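Local coordinates for protein Rho guanine nucleotide exchange factor TIAM2 (Mus musculus, PDB 3A8P) that activates the GTPase Rac1 as a guanine nucleotide exchange factor, with its PHCCEx module, the part in this chain, needed for membrane localisation, at residues L126-H131 against V137-S142; W115-H120 against L202-G207; R145-K150 against E189-D194. All coordinates share one frame; numbering follows the deposited sequence.

Contact 1 (L126-H131 against V137-S142); sequences LFAKKH and VRLLKS
The rings of Phe127 and His131, one helical turn apart, both meet Leu139. One face of the phenyl ring carries His131 CE1, set off toward the rim 3.3 Å above the plane, and Phe127 CE2 in turn lies over a face of the imidazole, also near its rim. Leu139 reaches both rings obliquely, with CD2 3.8 Å from Phe127 CD2 and 4.0 Å from His131 CG. Leu140 CD2 approaches the phenyl ring from the neighbouring position of the same helix, again obliquely, 4.0 Å from Phe127 CD2. The same Leu139 methyl, CD2, also packs against Ala128, 3.4 Å from Ala128 CA, and so sits among Phe127, Ala128 and His131. The Leu139 branch gets there because CG is anti to the backbone N (chi1 168°), which carries CG and its two methyls toward helix 109-130. The imidazole is tied to its own helix: His131 ND1 donates to Phe127 O at 2.9 Å, a bent bond with an N-H...O angle of 137°, and the backbone N of His131 reaches the same oxygen from the opposite face of the carbonyl plane. Two donors thus grip this carbonyl at the C-terminal end of the helix. Replacing Phe127 with alanine removes the ring and is likely to leave the Leu139 and Leu140 methyls without their aromatic partner, with a gap beside Met198 of helix 171-206. The two helical segments lie at 83°, a sharp corner made by the short link from helix 109-130 to helix 136-165. Across this corner the chemistry is wholly apolar; the polar bonds stay within 126-131 and hold the imidazole against its own backbone, so the corner is packed by apolar contacts centred on Leu139.

Contact 2 (W115-H120 against L202-G207); sequences WVTAIH and LASLQG
One direct hydrogen bond joins the helices, between His120 ND1 and Ser204 OG at 3.2 Å, with the hydroxyl at the imidazole edge and in the ring plane. The other ring nitrogen, NE2, is hydrogen-bonded to the backbone N of Val79 in strand 78-81, and bonds at both ring nitrogens probably restrict the rotation of the imidazole. A water makes the second polar link: it donates to Thr117 OG1 at 2.7 Å and lies 2.6 Å from Ser204 OG. Thr117 OG1 also bonds to Glu113 O, one turn back in its own helix.

Van der Waals packing is close because the serine is small. Ser204 CB rests 3.5 Å from His120 CB, and Thr117 CG2 touches Ser204 O at 3.6 Å. With Thr117 CG2 anti to the backbone N (chi1 -63° for OG1), the methyl meets the serine carbonyl while the hydroxyl turns to the water. Leu210 packs against Val116, His120 and Ser204.

The C-terminal helix of the PH domain is thus joined to the end of helix 171-206 in the CC-Ex region mainly by polar bonds, one direct and one through water, that converge on a single serine hydroxyl, with little apolar burial between the two segments.

Contact 3 (R145-K150 against E189-D194); sequences RSLLQK and EKFHMD
Phe191 receives the aliphatic chain of Lys150 on one face, while Leu147 bridges Phe191 and Asp194. Preceding them in the second segment, Lys190 turns along its own helix, and its NZ forms a salt bridge to Asp194 OD2 at 3.1 Å, using the syn lone pair of that oxygen. Phe191 comes next and receives partners from two successive turns of the other helix. Lys150 lies over one face of the ring: its CB forms a CH-pi contact, 4.1 Å from the Phe191 ring centroid and 14° off the normal, and CD continues across to within 4.0 Å of Phe191 CE1. With its chain extended beyond CG, the lysine lays its CB and CD methylenes on the ring. Leu147 CD2 approaches obliquely, 3.9 Å from Phe191 CD1. One turn further on, Asp194 CB meets both leucine methyls, Leu147 CD1 being the closer at 3.6 Å. Having CG anti to the carbonyl carbon (chi1 -71°) lets the carboxylate lie back toward Lys190 while the methylene meets the leucine.

The two helical segments run nearly antiparallel at 158°, with axes 9.4 Å apart, in a helical hairpin whose second arm, at 189-194, lies in a predicted coiled coil. Ile151 and Asp154 of helix 136-165 extend the packing on Phe191, Met198 continues it beyond Leu147, and helix 236-245 packs against Lys190 and Met193.

The three contacts pair off the helices 109-130, 136-165 and 171-206, each helix serving in two of them. Contact 1 forms the corner between the first two, contact 3 pairs the long arms of the hairpin, and contact 2 brings the returning helix back to the PH domain. Along the chain contacts 1 and 3 lie in series, both nested in the loop that contact 2 closes. Contacts 1 and 2, with centres about 14 Å apart, touch directly: Leu140 CB packs 3.5 Å from Leu202 CG. Contacts 1 and 3 are about 15 Å apart between centres and meet where Arg145 NH2 packs near Arg138 O. Contacts 2 and 3 do not touch, their nearest atoms being about 8 Å apart.

Contact 1 (L126-H131 against V137-S142)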
loop_
_atom_site.group_PDB
_atom_site.type_symbol
_atom_site.label_atom_id
_atom_site.label_comp_id
_atom_site.label_asym_id
_atom_site.label_seq_id
_atom_site.Cartn_x
_atom_site.Cartn_y
_atom_site.Cartn_z
ATOM N N LEU A 126 -6.128 7.268 12.401
ATOM C CA LEU A 126 -6.208 8.515 11.644
ATOM C C LEU A 126 -7.361 8.441 10.646
ATOM O O LEU A 126 -8.131 9.397 10.487
ATOM C CB LEU A 126 -4.890 8.774 10.906
ATOM C CG LEU A 126 -4.776 10.109 10.165
ATOM C CD1 LEU A 126 -4.995 11.251 11.148
ATOM C CD2 LEU A 126 -3.413 10.230 9.504
ATOM N N PHE A 127 -7.483 7.292 9.988
ATOM C CA PHE A 127 -8.542 7.066 9.013
ATOM C C PHE A 127 -9.915 7.322 9.655
ATOM O O PHE A 127 -10.746 8.047 9.104
ATOM C CB PHE A 127 -8.468 5.625 8.498
ATOM C CG PHE A 127 -9.489 5.299 7.445
ATOM C CD1 PHE A 127 -9.334 5.758 6.140
ATOM C CD2 PHE A 127 -10.604 4.530 7.755
ATOM C CE1 PHE A 127 -10.278 5.449 5.160
ATOM C CE2 PHE A 127 -11.555 4.218 6.784
ATOM C CZ PHE A 127 -11.394 4.676 5.484
ATOM N N ALA A 128 -10.149 6.717 10.816
ATOM C CA ALA A 128 -11.416 6.893 11.521
ATOM C C ALA A 128 -11.606 8.349 11.938
ATOM O O ALA A 128 -12.715 8.883 11.890
ATOM C CB ALA A 128 -11.465 5.991 12.748
ATOM N N LYS A 129 -10.513 8.984 12.346
ATOM C CA LYS A 129 -10.553 10.373 12.777
ATOM C C LYS A 129 -10.975 11.282 11.618
ATOM O O LYS A 129 -11.739 12.232 11.809
ATOM C CB LYS A 129 -9.181 10.785 13.311
ATOM C CG LYS A 129 -9.188 12.029 14.171
ATOM C CD LYS A 129 -7.831 12.256 14.831
ATOM C CE LYS A 129 -6.773 12.670 13.818
ATOM N NZ LYS A 129 -7.094 13.984 13.170
ATOM N N LYS A 130 -10.484 10.983 10.418
ATOM C CA LYS A 130 -10.831 11.776 9.244
ATOM C C LYS A 130 -12.298 11.612 8.868
ATOM O O LYS A 130 -12.911 12.533 8.330
ATOM C CB LYS A 130 -9.949 11.397 8.050
ATOM C CG LYS A 130 -8.487 11.782 8.217
ATOM C CD LYS A 130 -7.705 11.602 6.923
ATOM C CE LYS A 130 -8.174 12.581 5.851
ATOM N NZ LYS A 130 -7.376 12.479 4.590
ATOM N N HIS A 131 -12.864 10.441 9.143
ATOM C CA HIS A 131 -14.266 10.204 8.823
ATOM C C HIS A 131 -15.166 10.591 9.988
ATOM O O HIS A 131 -16.369 10.331 9.965
ATOM C CB HIS A 131 -14.499 8.736 8.460
ATOM C CG HIS A 131 -13.924 8.345 7.134
ATOM N ND1 HIS A 131 -12.581 8.455 6.841
ATOM C CD2 HIS A 131 -14.513 7.845 6.022
ATOM C CE1 HIS A 131 -12.368 8.040 5.605
ATOM N NE2 HIS A 131 -13.524 7.664 5.086
ATOM N N VAL A 137 -13.419 -0.047 14.135
ATOM C CA VAL A 137 -13.744 -1.349 13.570
ATOM C C VAL A 137 -15.002 -1.327 12.708
ATOM O O VAL A 137 -15.036 -1.932 11.639
ATOM C CB VAL A 137 -13.905 -2.399 14.690
ATOM C CG1 VAL A 137 -14.506 -3.686 14.135
ATOM C CG2 VAL A 137 -12.541 -2.672 15.325
ATOM N N ARG A 138 -16.034 -0.631 13.178
ATOM C CA ARG A 138 -17.294 -0.537 12.444
ATOM C C ARG A 138 -17.115 0.240 11.145
ATOM O O ARG A 138 -17.711 -0.102 10.129
ATOM C CB ARG A 138 -18.359 0.149 13.299
ATOM C CG ARG A 138 -19.731 0.195 12.657
ATOM C CD ARG A 138 -20.687 1.013 13.512
ATOM N NE ARG A 138 -22.068 0.923 13.043
ATOM C CZ ARG A 138 -23.079 1.609 13.566
ATOM N NH1 ARG A 138 -22.868 2.441 14.579
ATOM N NH2 ARG A 138 -24.305 1.458 13.082
ATOM N N LEU A 139 -16.308 1.296 11.186
ATOM C CA LEU A 139 -16.054 2.094 9.994
ATOM C C LEU A 139 -15.319 1.225 8.961
ATOM O O LEU A 139 -15.668 1.215 7.782
ATOM C CB LEU A 139 -15.209 3.324 10.345
ATOM C CG LEU A 139 -14.612 4.100 9.160
ATOM C CD1 LEU A 139 -15.727 4.628 8.259
ATOM C CD2 LEU A 139 -13.750 5.241 9.676
ATOM N N LEU A 140 -14.315 0.481 9.420
ATOM C CA LEU A 140 -13.536 -0.386 8.545
ATOM C C LEU A 140 -14.406 -1.447 7.889
ATOM O O LEU A 140 -14.291 -1.698 6.687
ATOM C CB LEU A 140 -12.409 -1.062 9.328
ATOM C CG LEU A 140 -11.337 -0.137 9.898
ATOM C CD1 LEU A 140 -10.264 -0.982 10.590
ATOM C CD2 LEU A 140 -10.729 0.699 8.789
ATOM N N LYS A 141 -15.273 -2.071 8.679
ATOM C CA LYS A 141 -16.160 -3.096 8.155
ATOM C C LYS A 141 -17.145 -2.496 7.163
ATOM O O LYS A 141 -17.446 -3.094 6.127
ATOM C CB LYS A 141 -16.910 -3.787 9.294
ATOM C CG LYS A 141 -16.022 -4.702 10.107
ATOM C CD LYS A 141 -16.810 -5.466 11.152
ATOM C CE LYS A 141 -15.928 -6.488 11.841
ATOM N NZ LYS A 141 -16.673 -7.255 12.876
ATOM N N SER A 142 -17.638 -1.307 7.480
ATOM C CA SER A 142 -18.575 -0.629 6.602
ATOM C C SER A 142 -17.872 -0.347 5.272
ATOM O O SER A 142 -18.459 -0.495 4.203
ATOM C CB SER A 142 -19.042 0.681 7.245
ATOM O OG SER A 142 -20.001 1.332 6.430
#

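Contact 2 (W115-H120 against L202-G207)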
loop_
_atom_site.group_PDB
_atom_site.type_symbol
_atom_site.label_atom_id
_atom_site.label_comp_id
_atom_site.label_asym_id
_atom_site.label_seq_id
_atom_site.Cartn_x
_atom_site.Cartn_y
_atom_site.Cartn_z
ATOM N N TRP A 115 5.634 -3.944 15.023
ATOM C CA TRP A 115 5.744 -2.752 14.179
ATOM C C TRP A 115 4.594 -2.676 13.184
ATOM O O TRP A 115 3.981 -1.620 12.996
ATOM C CB TRP A 115 7.065 -2.755 13.405
ATOM C CG TRP A 115 8.203 -2.126 14.157
ATOM C CD1 TRP A 115 9.273 -2.761 14.714
ATOM C CD2 TRP A 115 8.371 -0.728 14.440
ATOM N NE1 TRP A 115 10.101 -1.846 15.328
ATOM C CE2 TRP A 115 9.571 -0.592 15.175
ATOM C CE3 TRP A 115 7.621 0.422 14.143
ATOM C CZ2 TRP A 115 10.045 0.652 15.620
ATOM C CZ3 TRP A 115 8.091 1.662 14.585
ATOM C CH2 TRP A 115 9.295 1.764 15.316
ATOM N N VAL A 116 4.313 -3.803 12.539
ATOM C CA VAL A 116 3.231 -3.863 11.571
ATOM C C VAL A 116 1.917 -3.511 12.258
ATOM O O VAL A 116 1.140 -2.709 11.746
ATOM C CB VAL A 116 3.121 -5.278 10.935
ATOM C CG1 VAL A 116 1.804 -5.415 10.163
ATOM C CG2 VAL A 116 4.285 -5.502 10.000
ATOM N N THR A 117 1.677 -4.109 13.421
ATOM C CA THR A 117 0.454 -3.855 14.170
ATOM C C THR A 117 0.356 -2.378 14.555
ATOM O O THR A 117 -0.697 -1.749 14.407
ATOM C CB THR A 117 0.406 -4.720 15.456
ATOM O OG1 THR A 117 0.370 -6.108 15.098
ATOM C CG2 THR A 117 -0.832 -4.378 16.303
ATOM N N ALA A 118 1.466 -1.833 15.046
ATOM C CA ALA A 118 1.530 -0.436 15.464
ATOM C C ALA A 118 1.222 0.534 14.315
ATOM O O ALA A 118 0.376 1.416 14.449
ATOM C CB ALA A 118 2.927 -0.130 16.067
ATOM N N ILE A 119 1.896 0.363 13.185
ATOM C CA ILE A 119 1.687 1.250 12.045
ATOM C C ILE A 119 0.264 1.159 11.506
ATOM O O ILE A 119 -0.374 2.181 11.237
ATOM C CB ILE A 119 2.711 0.947 10.931
ATOM C CG1 ILE A 119 4.110 1.324 11.434
ATOM C CG2 ILE A 119 2.362 1.722 9.655
ATOM C CD1 ILE A 119 5.249 0.834 10.566
ATOM N N HIS A 120 -0.249 -0.058 11.362
ATOM C CA HIS A 120 -1.606 -0.227 10.863
ATOM C C HIS A 120 -2.618 0.347 11.833
ATOM O O HIS A 120 -3.616 0.929 11.407
ATOM C CB HIS A 120 -1.901 -1.707 10.596
ATOM C CG HIS A 120 -1.320 -2.205 9.310
ATOM N ND1 HIS A 120 -1.240 -3.543 8.993
ATOM C CD2 HIS A 120 -0.800 -1.535 8.252
ATOM C CE1 HIS A 120 -0.696 -3.678 7.796
ATOM N NE2 HIS A 120 -0.420 -2.474 7.324
ATOM N N LEU A 202 -8.120 -3.823 9.904
ATOM C CA LEU A 202 -8.992 -4.646 10.738
ATOM C C LEU A 202 -8.239 -5.795 11.407
ATOM O O LEU A 202 -8.427 -6.062 12.590
ATOM C CB LEU A 202 -10.141 -5.219 9.907
ATOM C CG LEU A 202 -11.379 -4.331 9.748
ATOM C CD1 LEU A 202 -12.235 -4.828 8.579
ATOM C CD2 LEU A 202 -12.179 -4.335 11.059
ATOM N N ALA A 203 -7.389 -6.479 10.649
ATOM C CA ALA A 203 -6.653 -7.599 11.201
ATOM C C ALA A 203 -5.714 -7.134 12.303
ATOM O O ALA A 203 -5.610 -7.781 13.342
ATOM C CB ALA A 203 -5.870 -8.314 10.111
ATOM N N SER A 204 -5.042 -6.008 12.083
ATOM C CA SER A 204 -4.113 -5.499 13.077
ATOM C C SER A 204 -4.803 -5.018 14.343
ATOM O O SER A 204 -4.227 -5.094 15.420
ATOM C CB SER A 204 -3.244 -4.382 12.487
ATOM O OG SER A 204 -2.205 -4.929 11.681
ATOM N N LEU A 205 -6.031 -4.524 14.220
ATOM C CA LEU A 205 -6.761 -4.062 15.395
ATOM C C LEU A 205 -7.397 -5.218 16.167
ATOM O O LEU A 205 -7.623 -5.108 17.369
ATOM C CB LEU A 205 -7.867 -3.078 15.004
ATOM C CG LEU A 205 -7.510 -1.641 14.624
ATOM C CD1 LEU A 205 -8.792 -0.856 14.425
ATOM C CD2 LEU A 205 -6.667 -1.002 15.713
ATOM N N GLN A 206 -7.677 -6.326 15.484
ATOM C CA GLN A 206 -8.319 -7.473 16.123
ATOM C C GLN A 206 -7.408 -8.671 16.393
ATOM O O GLN A 206 -7.878 -9.721 16.827
ATOM C CB GLN A 206 -9.503 -7.934 15.273
ATOM C CG GLN A 206 -10.542 -6.857 15.008
ATOM C CD GLN A 206 -11.676 -7.354 14.129
ATOM O OE1 GLN A 206 -11.447 -7.846 13.024
ATOM N NE2 GLN A 206 -12.906 -7.229 14.617
ATOM N N GLY A 207 -6.114 -8.521 16.132
ATOM C CA GLY A 207 -5.184 -9.613 16.363
ATOM C C GLY A 207 -5.313 -10.792 15.410
ATOM O O GLY A 207 -4.844 -11.894 15.715
HETATM O O HOH W 1 -0.899 -6.911 12.806
#

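Contact 3 (R145-K150 against E189-D194)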
loop_
_atom_site.group_PDB
_atom_site.type_symbol
_atom_site.label_atom_id
_atom_site.label_comp_id
_atom_site.label_asym_id
_atom_site.label_seq_id
_atom_site.Cartn_x
_atom_site.Cartn_y
_atom_site.Cartn_z
ATOM N N ARG A 145 -17.490 -3.510 3.023
ATOM C CA ARG A 145 -18.759 -3.864 2.386
ATOM C C ARG A 145 -18.983 -2.972 1.170
ATOM O O ARG A 145 -19.359 -3.442 0.097
ATOM C CB ARG A 145 -19.927 -3.671 3.361
ATOM C CG ARG A 145 -19.905 -4.577 4.584
ATOM C CD ARG A 145 -21.025 -4.191 5.562
ATOM N NE ARG A 145 -20.506 -3.668 6.829
ATOM C CZ ARG A 145 -21.072 -2.679 7.517
ATOM N NH1 ARG A 145 -22.175 -2.102 7.060
ATOM N NH2 ARG A 145 -20.536 -2.265 8.660
ATOM N N SER A 146 -18.757 -1.674 1.355
ATOM C CA SER A 146 -18.938 -0.708 0.291
ATOM C C SER A 146 -18.003 -0.983 -0.887
ATOM O O SER A 146 -18.438 -1.006 -2.040
ATOM C CB SER A 146 -18.709 0.705 0.827
ATOM O OG SER A 146 -18.798 1.663 -0.212
ATOM N N LEU A 147 -16.722 -1.187 -0.598
ATOM C CA LEU A 147 -15.753 -1.467 -1.651
ATOM C C LEU A 147 -16.159 -2.723 -2.409
ATOM O O LEU A 147 -16.033 -2.786 -3.632
ATOM C CB LEU A 147 -14.350 -1.630 -1.056
ATOM C CG LEU A 147 -13.706 -0.325 -0.572
ATOM C CD1 LEU A 147 -12.532 -0.621 0.365
ATOM C CD2 LEU A 147 -13.253 0.493 -1.790
ATOM N N LEU A 148 -16.662 -3.718 -1.691
ATOM C CA LEU A 148 -17.087 -4.953 -2.337
ATOM C C LEU A 148 -18.244 -4.728 -3.314
ATOM O O LEU A 148 -18.310 -5.374 -4.368
ATOM C CB LEU A 148 -17.470 -5.998 -1.289
ATOM C CG LEU A 148 -16.256 -6.679 -0.641
ATOM C CD1 LEU A 148 -16.693 -7.480 0.576
ATOM C CD2 LEU A 148 -15.576 -7.587 -1.660
ATOM N N GLN A 149 -19.151 -3.817 -2.978
ATOM C CA GLN A 149 -20.274 -3.534 -3.863
ATOM C C GLN A 149 -19.780 -2.769 -5.078
ATOM O O GLN A 149 -20.201 -3.044 -6.190
ATOM C CB GLN A 149 -21.367 -2.729 -3.142
ATOM C CG GLN A 149 -22.071 -3.520 -2.043
ATOM C CD GLN A 149 -23.391 -2.896 -1.612
ATOM O OE1 GLN A 149 -23.442 -1.732 -1.207
ATOM N NE2 GLN A 149 -24.470 -3.674 -1.695
ATOM N N LYS A 150 -18.875 -1.818 -4.864
ATOM C CA LYS A 150 -18.324 -1.034 -5.966
ATOM C C LYS A 150 -17.562 -1.917 -6.956
ATOM O O LYS A 150 -17.568 -1.669 -8.158
ATOM C CB LYS A 150 -17.397 0.052 -5.430
ATOM C CG LYS A 150 -18.124 1.113 -4.621
ATOM C CD LYS A 150 -17.178 2.211 -4.208
ATOM C CE LYS A 150 -17.898 3.309 -3.468
ATOM N NZ LYS A 150 -16.954 4.420 -3.191
ATOM N N GLU A 189 -8.738 -1.824 -9.645
ATOM C CA GLU A 189 -7.489 -2.137 -8.955
ATOM C C GLU A 189 -7.417 -1.318 -7.667
ATOM O O GLU A 189 -6.997 -1.815 -6.627
ATOM C CB GLU A 189 -6.296 -1.823 -9.860
ATOM C CG GLU A 189 -6.226 -2.724 -11.084
ATOM C CD GLU A 189 -5.064 -2.377 -12.000
ATOM O OE1 GLU A 189 -4.996 -1.215 -12.462
ATOM O OE2 GLU A 189 -4.222 -3.265 -12.259
ATOM N N LYS A 190 -7.833 -0.059 -7.756
ATOM C CA LYS A 190 -7.851 0.841 -6.616
ATOM C C LYS A 190 -8.826 0.300 -5.559
ATOM O O LYS A 190 -8.497 0.267 -4.369
ATOM C CB LYS A 190 -8.281 2.239 -7.087
ATOM C CG LYS A 190 -8.497 3.298 -6.001
ATOM C CD LYS A 190 -7.210 3.671 -5.284
ATOM C CE LYS A 190 -7.291 5.073 -4.681
ATOM N NZ LYS A 190 -8.489 5.268 -3.813
ATOM N N PHE A 191 -10.015 -0.135 -5.980
ATOM C CA PHE A 191 -10.977 -0.657 -5.010
ATOM C C PHE A 191 -10.409 -1.880 -4.309
ATOM O O PHE A 191 -10.551 -2.022 -3.097
ATOM C CB PHE A 191 -12.321 -1.012 -5.665
ATOM C CG PHE A 191 -13.066 0.183 -6.208
ATOM C CD1 PHE A 191 -13.018 1.411 -5.552
ATOM C CD2 PHE A 191 -13.810 0.080 -7.381
ATOM C CE1 PHE A 191 -13.702 2.530 -6.061
ATOM C CE2 PHE A 191 -14.498 1.187 -7.900
ATOM C CZ PHE A 191 -14.444 2.412 -7.239
ATOM N N HIS A 192 -9.769 -2.758 -5.077
ATOM C CA HIS A 192 -9.157 -3.961 -4.521
ATOM C C HIS A 192 -8.028 -3.574 -3.572
ATOM O O HIS A 192 -7.818 -4.231 -2.554
ATOM C CB HIS A 192 -8.590 -4.845 -5.639
ATOM C CG HIS A 192 -9.612 -5.705 -6.310
ATOM N ND1 HIS A 192 -10.141 -6.829 -5.716
ATOM C CD2 HIS A 192 -10.202 -5.607 -7.525
ATOM C CE1 HIS A 192 -11.010 -7.390 -6.537
ATOM N NE2 HIS A 192 -11.066 -6.668 -7.641
ATOM N N MET A 193 -7.300 -2.514 -3.915
ATOM C CA MET A 193 -6.191 -2.070 -3.085
ATOM C C MET A 193 -6.743 -1.521 -1.769
ATOM O O MET A 193 -6.231 -1.837 -0.692
ATOM C CB MET A 193 -5.364 -1.008 -3.824
ATOM C CG MET A 193 -4.103 -0.551 -3.090
ATOM S SD MET A 193 -2.936 -1.886 -2.708
ATOM C CE MET A 193 -2.472 -2.405 -4.385
ATOM N N ASP A 194 -7.799 -0.715 -1.857
ATOM C CA ASP A 194 -8.416 -0.153 -0.663
ATOM C C ASP A 194 -8.996 -1.273 0.198
ATOM O O ASP A 194 -8.892 -1.239 1.425
ATOM C CB ASP A 194 -9.521 0.847 -1.030
ATOM C CG ASP A 194 -8.969 2.147 -1.607
ATOM O OD1 ASP A 194 -7.867 2.565 -1.191
ATOM O OD2 ASP A 194 -9.642 2.759 -2.467
#